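Local coordinates for mycobacterium tuberculosis paralogous family 11 (PDB 4Y9I), which probably catalyses electron transfer between the deazaflavin coenzyme F420 and quinones, as a member of the F420H2-dependent quinone reductase family, at residues G34-V39 and V63-K68; M38-G43 and K47-Y52; H85-A90 and R106-F111. All coordinates share one frame; numbering follows the deposited sequence. Where two conformers were deposited one is given.

Interaction 1: G34-V39 and V63-K68; sequences GKYAMV and VQDGDK
One face of the Y36 ring is covered by V63, whose CG1 stands almost over the ring centre, 4.0 Å from the centroid of Y36 and 11° off its normal, a CH-pi contact. At the ring's edge, in its plane, lies OD2 of D65, and the carboxylate is turned 89° to the ring. Y36 OH donates over 2.6 Å to D65 OD2, which accepts through its anti lone pair, and the hydroxyl in turn accepts from K68 NZ at 3.0 Å. Two bonds of opposite sense thus hold the phenol oxygen and tie down the ring's far end. Strands 35-39 and 60-65 are not neighbours in the sheet; it closes into an antiparallel barrel, and Y36 spans the interior between them, with F12 of strand 9-15 also against it. Tyrosine suits the place because its ring packs on valine while its hydroxyl reaches the charged pair D65 and K68 at the turn. These two begin and end a type II' turn, with G66 at positive phi, and K68 bends at its third torsion (chi3 63°) and again at its fourth to bring NZ back to the hydroxyl. The same OD2 forms a salt bridge with R29, whose charge probably helps keep D65 ionised.

Interaction 2: M38-G43 and K47-Y52; sequences MVASKG and KHPSWY
The A40 methyl fits the corner formed by W51 and Y52: its CB lies 3.6 Å from CH2 of W51 and 4.0 Å from CD1 of Y52, with CG of P49 also nearby. Alanine suits the corner because it is small, and its CA also comes close to the indole. The W51 ring is itself a wedge with a filled hollow on each side. Over one face M38 lays its terminal methyl, CE sitting 4.1 Å from the centroid of the six-membered ring of W51 and 23° off the normal; the sulfur stands obliquely beside the same ring, completing a Met-aromatic contact. The opposite face carries CG of P49, displaced toward the rim, and the carbonyl oxygen of V39 meets the edge in the ring plane. A chi1 of 59°, which sets CG of W51 between its own backbone N and carbonyl carbon, directs the indole toward the strand end.

Here the chain leaves barrel strand 35-39 through an inverse gamma turn centred on A40 and comes back to begin helix 51-57, so the indole, which also touches V25, L27 and F111, packs the helix start against the sheet. The rigid P49 ring fits close to the turn, its CG 3.2 Å from the S41 carbonyl oxygen.

The K42 chain lies along the 47-49 backbone, CB against K47 O and CG near P49, then crosses the K47 side chain obliquely, CD of K42 lying 3.6 Å from CG of K47, while their like-charged ammonium groups stay 5.4 Å apart, NZ to NZ. Two waters link the backbones and H48: one donates to A40 O at 2.8 Å and also bonds H48 ND1, and the other donates to the carbonyl oxygens of both A40 and K47.

Interaction 3: H85-A90 and R106-F111; sequences HWWKLA and RLIPVF
W87 and V110 meet at about a right angle: the valine methyl CG2 approaches the rim of the indole close to its plane, 4.0 Å from CE3 of W87. I108 comes to the same ring differently, crossing it obliquely, with CD1 set 3.8 Å from CH2 of W87. The two aliphatic residues therefore share the six-membered part of the indole, V110 beside CE3 and I108 nearer the far end. W87 reaches them because its CG is anti to the backbone N (chi1 -175°), which carries the ring from the helix toward the incoming chain. I108 answers with an extended side chain, its second torsion at 164° stretching CD1 out to the indole.

V110 is forked between both tryptophans. While CG2 faces W87, CG1 rests 4.3 Å from CB of W86, a lighter touch in which the W86 indole takes no part. That ring leads away instead, toward K35 and A37 of strand 35-39, and one of its faces carries CD1 of L89 from the next turn of the helix. Valine fits because its two methyls serve two partners, isoleucine because its long CG1-CD1 arm reaches CH2 of W87, and tryptophan supplies a broad apolar surface that bridges the gap from helix to strand.

The contact between these side chains is wholly apolar. The I108 backbone is held from outside the two segments, its carbonyl oxygen by R83 of the same helix 80-93 and its nitrogen by Q101. With V110 opening strand 110-113, this is a helix packed against the outside of an antiparallel beta-barrel, here in a split-barrel-like member of the FMN-binding clan.

In the fold
All three contacts are largely buried and meet on one barrel, but they hold it from different sides. Interactions 1 and 2 start from the same strand, 35-39, and share M38 and V39, yet their centres are about 17 Å apart, on opposite sides of the chain's centre. Interaction 3 joins them beside 35-39: M38 N hydrogen-bonds F111 O of the neighbouring strand 110-113, and A40 N hydrogen-bonds P109 O just before that strand. Chemistry follows place. Interaction 1 combines an apolar interior with a charged, hydrogen-bonded end at a turn; interaction 2 grades from aromatic packing to exposed lysines and waters; the two segments of interaction 3 meet through apolar side chains, with polar side-chain bonds going to residues beside them.

Interaction 1: G34-V39 and V63-K68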
loop_
_atom_site.group_PDB
_atom_site.type_symbol
_atom_site.label_atom_id
_atom_site.label_comp_id
_atom_site.label_asym_id
_atom_site.label_seq_id
_atom_site.Cartn_x
_atom_site.Cartn_y
_atom_site.Cartn_z
ATOM N N GLY A 34 -3.999 -11.232 8.135
ATOM C CA GLY A 34 -5.053 -10.247 8.073
ATOM C C GLY A 34 -4.652 -8.804 7.967
ATOM O O GLY A 34 -5.542 -7.925 7.996
ATOM N N LYS A 35 -3.339 -8.556 7.922
ATOM C CA LYS A 35 -2.781 -7.231 7.660
ATOM C C LYS A 35 -2.239 -7.161 6.262
ATOM O O LYS A 35 -1.827 -8.176 5.657
ATOM C CB LYS A 35 -1.720 -6.860 8.708
ATOM C CG LYS A 35 -2.297 -6.859 10.137
ATOM C CD LYS A 35 -1.333 -6.274 11.184
ATOM C CE LYS A 35 -2.058 -6.099 12.559
ATOM N NZ LYS A 35 -1.194 -5.331 13.498
ATOM N N TYR A 36 -2.229 -5.954 5.724
ATOM C CA TYR A 36 -1.850 -5.700 4.335
ATOM C C TYR A 36 -0.760 -4.671 4.259
ATOM O O TYR A 36 -0.694 -3.739 5.135
ATOM C CB TYR A 36 -3.030 -5.221 3.482
ATOM C CG TYR A 36 -4.113 -6.278 3.276
ATOM C CD1 TYR A 36 -5.049 -6.535 4.288
ATOM C CD2 TYR A 36 -4.115 -7.109 2.164
ATOM C CE1 TYR A 36 -5.994 -7.532 4.150
ATOM C CE2 TYR A 36 -5.079 -8.099 2.010
ATOM C CZ TYR A 36 -5.994 -8.342 3.033
ATOM O OH TYR A 36 -6.941 -9.314 2.912
ATOM N N ALA A 37 0.086 -4.735 3.226
ATOM C CA ALA A 37 1.031 -3.665 2.964
ATOM C C ALA A 37 0.718 -2.841 1.707
ATOM O O ALA A 37 0.297 -3.401 0.677
ATOM C CB ALA A 37 2.461 -4.183 2.872
ATOM N N MET A 38 0.932 -1.528 1.784
ATOM C CA MET A 38 0.869 -0.618 0.618
ATOM C C MET A 38 2.328 -0.264 0.319
ATOM O O MET A 38 2.995 0.481 1.109
ATOM C CB MET A 38 0.146 0.651 0.968
ATOM C CG MET A 38 -1.320 0.435 1.405
ATOM S SD MET A 38 -2.191 1.933 1.865
ATOM C CE MET A 38 -2.511 2.561 0.244
ATOM N N VAL A 39 2.853 -0.728 -0.776
ATOM C CA VAL A 39 4.247 -0.389 -1.188
ATOM C C VAL A 39 4.176 0.884 -2.015
ATOM O O VAL A 39 3.560 0.936 -3.067
ATOM C CB VAL A 39 4.873 -1.524 -1.966
ATOM C CG1 VAL A 39 6.260 -1.130 -2.475
ATOM C CG2 VAL A 39 4.883 -2.795 -1.129
ATOM N N VAL A 63 -9.667 -1.501 3.021
ATOM C CA VAL A 63 -9.125 -2.535 2.140
ATOM C C VAL A 63 -10.243 -3.403 1.564
ATOM O O VAL A 63 -11.169 -3.792 2.269
ATOM C CB VAL A 63 -8.160 -3.463 2.911
ATOM C CG1 VAL A 63 -7.349 -4.320 1.939
ATOM C CG2 VAL A 63 -7.215 -2.702 3.809
ATOM N N GLN A 64 -10.093 -3.743 0.287
ATOM C CA GLN A 64 -10.968 -4.734 -0.368
ATOM C C GLN A 64 -10.043 -5.776 -1.002
ATOM O O GLN A 64 -9.191 -5.471 -1.832
ATOM C CB GLN A 64 -11.961 -4.118 -1.364
ATOM C CG GLN A 64 -12.920 -5.132 -2.015
ATOM C CD GLN A 64 -13.870 -4.500 -3.026
ATOM O OE1 GLN A 64 -14.193 -3.325 -2.958
ATOM N NE2 GLN A 64 -14.295 -5.311 -4.002
ATOM N N ASP A 65 -10.257 -7.023 -0.572
ATOM C CA ASP A 65 -9.510 -8.164 -1.054
ATOM C C ASP A 65 -10.529 -9.224 -1.431
ATOM O O ASP A 65 -11.190 -9.773 -0.573
ATOM C CB ASP A 65 -8.574 -8.665 0.044
ATOM C CG ASP A 65 -7.687 -9.843 -0.393
ATOM O OD1 ASP A 65 -7.686 -10.236 -1.583
ATOM O OD2 ASP A 65 -7.003 -10.401 0.509
ATOM N N GLY A 66 -10.658 -9.501 -2.717
ATOM C CA GLY A 66 -11.786 -10.326 -3.154
ATOM C C GLY A 66 -13.165 -9.741 -2.786
ATOM O O GLY A 66 -13.451 -8.580 -3.077
ATOM N N ASP A 67 -13.927 -10.545 -2.085
ATOM C CA ASP A 67 -15.230 -10.100 -1.656
ATOM C C ASP A 67 -15.255 -9.495 -0.257
ATOM O O ASP A 67 -16.249 -8.968 0.177
ATOM C CB ASP A 67 -16.196 -11.265 -1.751
ATOM C CG ASP A 67 -16.665 -11.458 -3.147
ATOM O OD1 ASP A 67 -17.021 -10.462 -3.738
ATOM O OD2 ASP A 67 -16.652 -12.588 -3.639
ATOM N N LYS A 68 -14.126 -9.534 0.389
ATOM C CA LYS A 68 -13.955 -9.057 1.743
ATOM C C LYS A 68 -13.596 -7.568 1.775
ATOM O O LYS A 68 -12.694 -7.135 1.056
ATOM C CB LYS A 68 -12.815 -9.862 2.377
ATOM C CG LYS A 68 -12.529 -9.600 3.849
ATOM C CD LYS A 68 -11.441 -10.546 4.412
ATOM C CE LYS A 68 -10.079 -10.343 3.728
ATOM N NZ LYS A 68 -8.972 -10.568 4.711
#

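Interaction 2: M38-G43 and K47-Y52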
loop_
_atom_site.group_PDB
_atom_site.type_symbol
_atom_site.label_atom_id
_atom_site.label_comp_id
_atom_site.label_asym_id
_atom_site.label_seq_id
_atom_site.Cartn_x
_atom_site.Cartn_y
_atom_site.Cartn_z
ATOM N N MET A 38 0.932 -1.528 1.784
ATOM C CA MET A 38 0.869 -0.618 0.618
ATOM C C MET A 38 2.328 -0.264 0.319
ATOM O O MET A 38 2.995 0.481 1.109
ATOM C CB MET A 38 0.146 0.651 0.968
ATOM C CG MET A 38 -1.320 0.435 1.405
ATOM S SD MET A 38 -2.191 1.933 1.865
ATOM C CE MET A 38 -2.511 2.561 0.244
ATOM N N VAL A 39 2.853 -0.728 -0.776
ATOM C CA VAL A 39 4.247 -0.389 -1.188
ATOM C C VAL A 39 4.176 0.884 -2.015
ATOM O O VAL A 39 3.560 0.936 -3.067
ATOM C CB VAL A 39 4.873 -1.524 -1.966
ATOM C CG1 VAL A 39 6.260 -1.130 -2.475
ATOM C CG2 VAL A 39 4.883 -2.795 -1.129
ATOM N N ALA A 40 4.769 1.971 -1.465
ATOM C CA ALA A 40 4.714 3.301 -2.083
ATOM C C ALA A 40 5.795 3.513 -3.163
ATOM O O ALA A 40 6.610 4.404 -3.060
ATOM C CB ALA A 40 4.773 4.409 -0.986
ATOM N N SER A 41 5.802 2.607 -4.149
ATOM C CA SER A 41 6.605 2.782 -5.328
ATOM C C SER A 41 5.774 3.476 -6.323
ATOM O O SER A 41 4.623 3.781 -6.069
ATOM C CB SER A 41 7.092 1.480 -5.833
ATOM O OG SER A 41 6.045 0.568 -6.012
ATOM N N LYS A 42 6.369 3.761 -7.456
ATOM C CA LYS A 42 5.711 4.421 -8.538
ATOM C C LYS A 42 6.259 3.827 -9.841
ATOM O O LYS A 42 6.765 4.557 -10.729
ATOM C CB LYS A 42 5.961 5.942 -8.547
ATOM C CG LYS A 42 4.885 6.636 -9.318
ATOM C CD LYS A 42 5.125 8.103 -9.578
ATOM C CE LYS A 42 4.369 8.490 -10.845
ATOM N NZ LYS A 42 2.924 8.370 -10.766
ATOM N N GLY A 43 6.218 2.522 -9.939
ATOM C CA GLY A 43 6.499 1.823 -11.191
ATOM C C GLY A 43 7.908 1.897 -11.639
ATOM O O GLY A 43 8.183 1.662 -12.837
ATOM N N LYS A 47 10.189 8.827 -7.666
ATOM C CA LYS A 47 9.423 9.776 -6.953
ATOM C C LYS A 47 8.185 9.087 -6.330
ATOM O O LYS A 47 7.705 8.047 -6.821
ATOM C CB LYS A 47 8.944 10.861 -7.879
ATOM C CG LYS A 47 7.778 10.464 -8.741
ATOM C CD LYS A 47 7.546 11.446 -9.900
ATOM C CE LYS A 47 6.326 12.346 -9.695
ATOM N NZ LYS A 47 5.834 12.901 -10.992
ATOM N N HIS A 48 7.636 9.718 -5.305
ATOM C CA HIS A 48 6.446 9.180 -4.617
ATOM C C HIS A 48 5.209 9.100 -5.490
ATOM O O HIS A 48 4.880 9.997 -6.281
ATOM C CB HIS A 48 6.030 10.085 -3.453
ATOM C CG HIS A 48 7.037 10.208 -2.364
ATOM N ND1 HIS A 48 7.636 9.119 -1.759
ATOM C CD2 HIS A 48 7.505 11.300 -1.703
ATOM C CE1 HIS A 48 8.436 9.530 -0.792
ATOM N NE2 HIS A 48 8.355 10.846 -0.725
ATOM N N PRO A 49 4.430 8.012 -5.350
ATOM C CA PRO A 49 3.104 7.986 -5.889
ATOM C C PRO A 49 2.232 9.038 -5.206
ATOM O O PRO A 49 2.508 9.450 -4.092
ATOM C CB PRO A 49 2.647 6.546 -5.625
ATOM C CG PRO A 49 3.362 6.202 -4.372
ATOM C CD PRO A 49 4.686 6.885 -4.454
ATOM N N SER A 50 1.180 9.450 -5.883
ATOM C CA SER A 50 0.463 10.648 -5.417
ATOM C C SER A 50 -0.307 10.336 -4.107
ATOM O O SER A 50 -0.509 11.175 -3.233
ATOM C CB SER A 50 -0.425 11.157 -6.538
ATOM O OG SER A 50 -1.486 10.233 -6.729
ATOM N N TRP A 51 -0.622 9.088 -3.875
ATOM C CA TRP A 51 -1.291 8.705 -2.666
ATOM C C TRP A 51 -0.426 8.687 -1.405
ATOM O O TRP A 51 -0.967 8.583 -0.313
ATOM C CB TRP A 51 -2.014 7.370 -2.875
ATOM C CG TRP A 51 -1.131 6.217 -3.275
ATOM C CD1 TRP A 51 -0.974 5.692 -4.532
ATOM C CD2 TRP A 51 -0.325 5.379 -2.394
ATOM N NE1 TRP A 51 -0.126 4.607 -4.491
ATOM C CE2 TRP A 51 0.296 4.395 -3.200
ATOM C CE3 TRP A 51 -0.092 5.359 -1.010
ATOM C CZ2 TRP A 51 1.157 3.408 -2.651
ATOM C CZ3 TRP A 51 0.755 4.435 -0.499
ATOM C CH2 TRP A 51 1.335 3.450 -1.299
ATOM N N TYR A 52 0.882 8.728 -1.542
ATOM C CA TYR A 52 1.770 8.623 -0.391
ATOM C C TYR A 52 1.457 9.744 0.618
ATOM O O TYR A 52 1.270 9.468 1.799
ATOM C CB TYR A 52 3.213 8.754 -0.852
ATOM C CG TYR A 52 4.207 8.938 0.209
ATOM C CD1 TYR A 52 4.627 7.887 0.970
ATOM C CD2 TYR A 52 4.761 10.195 0.464
ATOM C CE1 TYR A 52 5.607 8.040 1.914
ATOM C CE2 TYR A 52 5.727 10.358 1.422
ATOM C CZ TYR A 52 6.127 9.285 2.144
ATOM O OH TYR A 52 7.106 9.389 3.153
HETATM O O HOH W 1 8.128 6.680 -2.750
HETATM O O HOH W 2 8.567 5.624 -5.379
#

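Interaction 3: H85-A90 and R106-F111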
loop_
_atom_site.group_PDB
_atom_site.type_symbol
_atom_site.label_atom_id
_atom_site.label_comp_id
_atom_site.label_asym_id
_atom_site.label_seq_id
_atom_site.Cartn_x
_atom_site.Cartn_y
_atom_site.Cartn_z
ATOM N N HIS A 85 10.655 -6.842 7.149
ATOM C CA HIS A 85 9.838 -8.046 7.084
ATOM C C HIS A 85 8.773 -7.927 5.967
ATOM O O HIS A 85 8.631 -8.832 5.143
ATOM C CB HIS A 85 9.180 -8.249 8.436
ATOM C CG HIS A 85 8.151 -9.315 8.434
ATOM N ND1 HIS A 85 8.447 -10.648 8.245
ATOM C CD2 HIS A 85 6.808 -9.259 8.564
ATOM C CE1 HIS A 85 7.331 -11.353 8.264
ATOM N NE2 HIS A 85 6.322 -10.530 8.434
ATOM N N TRP A 86 8.056 -6.821 5.962
ATOM C CA TRP A 86 7.027 -6.618 4.957
ATOM C C TRP A 86 7.626 -6.414 3.564
ATOM O O TRP A 86 6.996 -6.777 2.583
ATOM C CB TRP A 86 6.089 -5.498 5.384
ATOM C CG TRP A 86 5.182 -5.951 6.459
ATOM C CD1 TRP A 86 5.360 -5.813 7.805
ATOM C CD2 TRP A 86 3.912 -6.573 6.295
ATOM N NE1 TRP A 86 4.326 -6.374 8.479
ATOM C CE2 TRP A 86 3.388 -6.804 7.592
ATOM C CE3 TRP A 86 3.134 -6.939 5.197
ATOM C CZ2 TRP A 86 2.148 -7.406 7.788
ATOM C CZ3 TRP A 86 1.918 -7.515 5.436
ATOM C CH2 TRP A 86 1.443 -7.710 6.696
ATOM N N TRP A 87 8.799 -5.800 3.504
ATOM C CA TRP A 87 9.535 -5.720 2.201
ATOM C C TRP A 87 9.797 -7.094 1.618
ATOM O O TRP A 87 9.615 -7.322 0.415
ATOM C CB TRP A 87 10.810 -4.876 2.338
ATOM C CG TRP A 87 11.475 -4.694 1.007
ATOM C CD1 TRP A 87 12.646 -5.283 0.621
ATOM C CD2 TRP A 87 11.016 -3.922 -0.117
ATOM N NE1 TRP A 87 12.958 -4.901 -0.682
ATOM C CE2 TRP A 87 11.988 -4.080 -1.158
ATOM C CE3 TRP A 87 9.902 -3.117 -0.358
ATOM C CZ2 TRP A 87 11.856 -3.467 -2.393
ATOM C CZ3 TRP A 87 9.808 -2.471 -1.583
ATOM C CH2 TRP A 87 10.756 -2.700 -2.585
ATOM N N LYS A 88 10.258 -8.018 2.445
ATOM C CA LYS A 88 10.515 -9.386 2.001
ATOM C C LYS A 88 9.210 -9.987 1.435
ATOM O O LYS A 88 9.211 -10.602 0.391
ATOM C CB LYS A 88 11.015 -10.211 3.203
ATOM C CG LYS A 88 11.340 -11.646 2.855
ATOM C CD LYS A 88 11.436 -12.558 4.080
ATOM C CE LYS A 88 10.073 -12.835 4.722
ATOM N NZ LYS A 88 10.167 -13.966 5.674
ATOM N N LEU A 89 8.093 -9.835 2.163
ATOM C CA LEU A 89 6.789 -10.348 1.663
ATOM C C LEU A 89 6.414 -9.647 0.336
ATOM O O LEU A 89 5.906 -10.277 -0.555
ATOM C CB LEU A 89 5.707 -10.016 2.707
ATOM C CG LEU A 89 5.890 -10.742 4.037
ATOM C CD1 LEU A 89 4.731 -10.389 4.949
ATOM C CD2 LEU A 89 6.007 -12.252 3.868
ATOM N N ALA A 90 6.698 -8.359 0.202
ATOM C CA ALA A 90 6.406 -7.651 -1.051
ATOM C C ALA A 90 7.219 -8.192 -2.237
ATOM O O ALA A 90 6.694 -8.356 -3.319
ATOM C CB ALA A 90 6.596 -6.141 -0.872
ATOM N N ARG A 106 17.144 5.719 -1.299
ATOM C CA ARG A 106 16.124 5.880 -0.262
ATOM C C ARG A 106 15.162 4.687 -0.240
ATOM O O ARG A 106 14.606 4.316 -1.289
ATOM C CB ARG A 106 15.376 7.140 -0.562
ATOM C CG ARG A 106 14.185 7.442 0.253
ATOM C CD ARG A 106 13.623 8.788 -0.238
ATOM N NE ARG A 106 14.566 9.908 0.019
ATOM C CZ ARG A 106 14.675 10.555 1.196
ATOM N NH1 ARG A 106 13.913 10.210 2.269
ATOM N NH2 ARG A 106 15.559 11.517 1.301
ATOM N N LEU A 107 14.960 4.108 0.932
ATOM C CA LEU A 107 14.034 2.950 1.045
ATOM C C LEU A 107 12.689 3.371 0.524
ATOM O O LEU A 107 12.106 4.460 0.880
ATOM C CB LEU A 107 13.876 2.471 2.475
ATOM C CG LEU A 107 15.071 1.790 3.094
ATOM C CD1 LEU A 107 14.789 1.390 4.515
ATOM C CD2 LEU A 107 15.583 0.611 2.294
ATOM N N ILE A 108 12.103 2.471 -0.277
ATOM C CA ILE A 108 10.710 2.691 -0.715
ATOM C C ILE A 108 9.800 2.596 0.528
ATOM O O ILE A 108 9.834 1.604 1.240
ATOM C CB ILE A 108 10.314 1.669 -1.815
ATOM C CG1 ILE A 108 11.113 1.925 -3.079
ATOM C CG2 ILE A 108 8.825 1.699 -2.153
ATOM C CD1 ILE A 108 11.096 0.802 -4.079
ATOM N N PRO A 109 8.952 3.607 0.742
ATOM C CA PRO A 109 8.093 3.490 1.944
ATOM C C PRO A 109 7.155 2.307 1.812
ATOM O O PRO A 109 6.643 2.046 0.703
ATOM C CB PRO A 109 7.312 4.800 1.959
ATOM C CG PRO A 109 8.163 5.758 1.137
ATOM C CD PRO A 109 8.816 4.897 0.072
ATOM N N VAL A 110 6.862 1.662 2.945
ATOM C CA VAL A 110 5.861 0.580 3.025
ATOM C C VAL A 110 5.019 0.929 4.181
ATOM O O VAL A 110 5.539 1.095 5.317
ATOM C CB VAL A 110 6.497 -0.805 3.211
ATOM C CG1 VAL A 110 5.483 -1.889 3.190
ATOM C CG2 VAL A 110 7.580 -0.966 2.123
ATOM N N PHE A 111 3.700 0.935 3.945
ATOM C CA PHE A 111 2.723 1.100 5.005
ATOM C C PHE A 111 2.089 -0.245 5.358
ATOM O O PHE A 111 1.677 -1.008 4.468
ATOM C CB PHE A 111 1.590 2.048 4.557
ATOM C CG PHE A 111 2.019 3.448 4.256
ATOM C CD1 PHE A 111 2.633 3.751 3.055
ATOM C CD2 PHE A 111 1.862 4.476 5.199
ATOM C CE1 PHE A 111 3.072 5.036 2.790
ATOM C CE2 PHE A 111 2.341 5.768 4.927
ATOM C CZ PHE A 111 2.913 6.064 3.716
#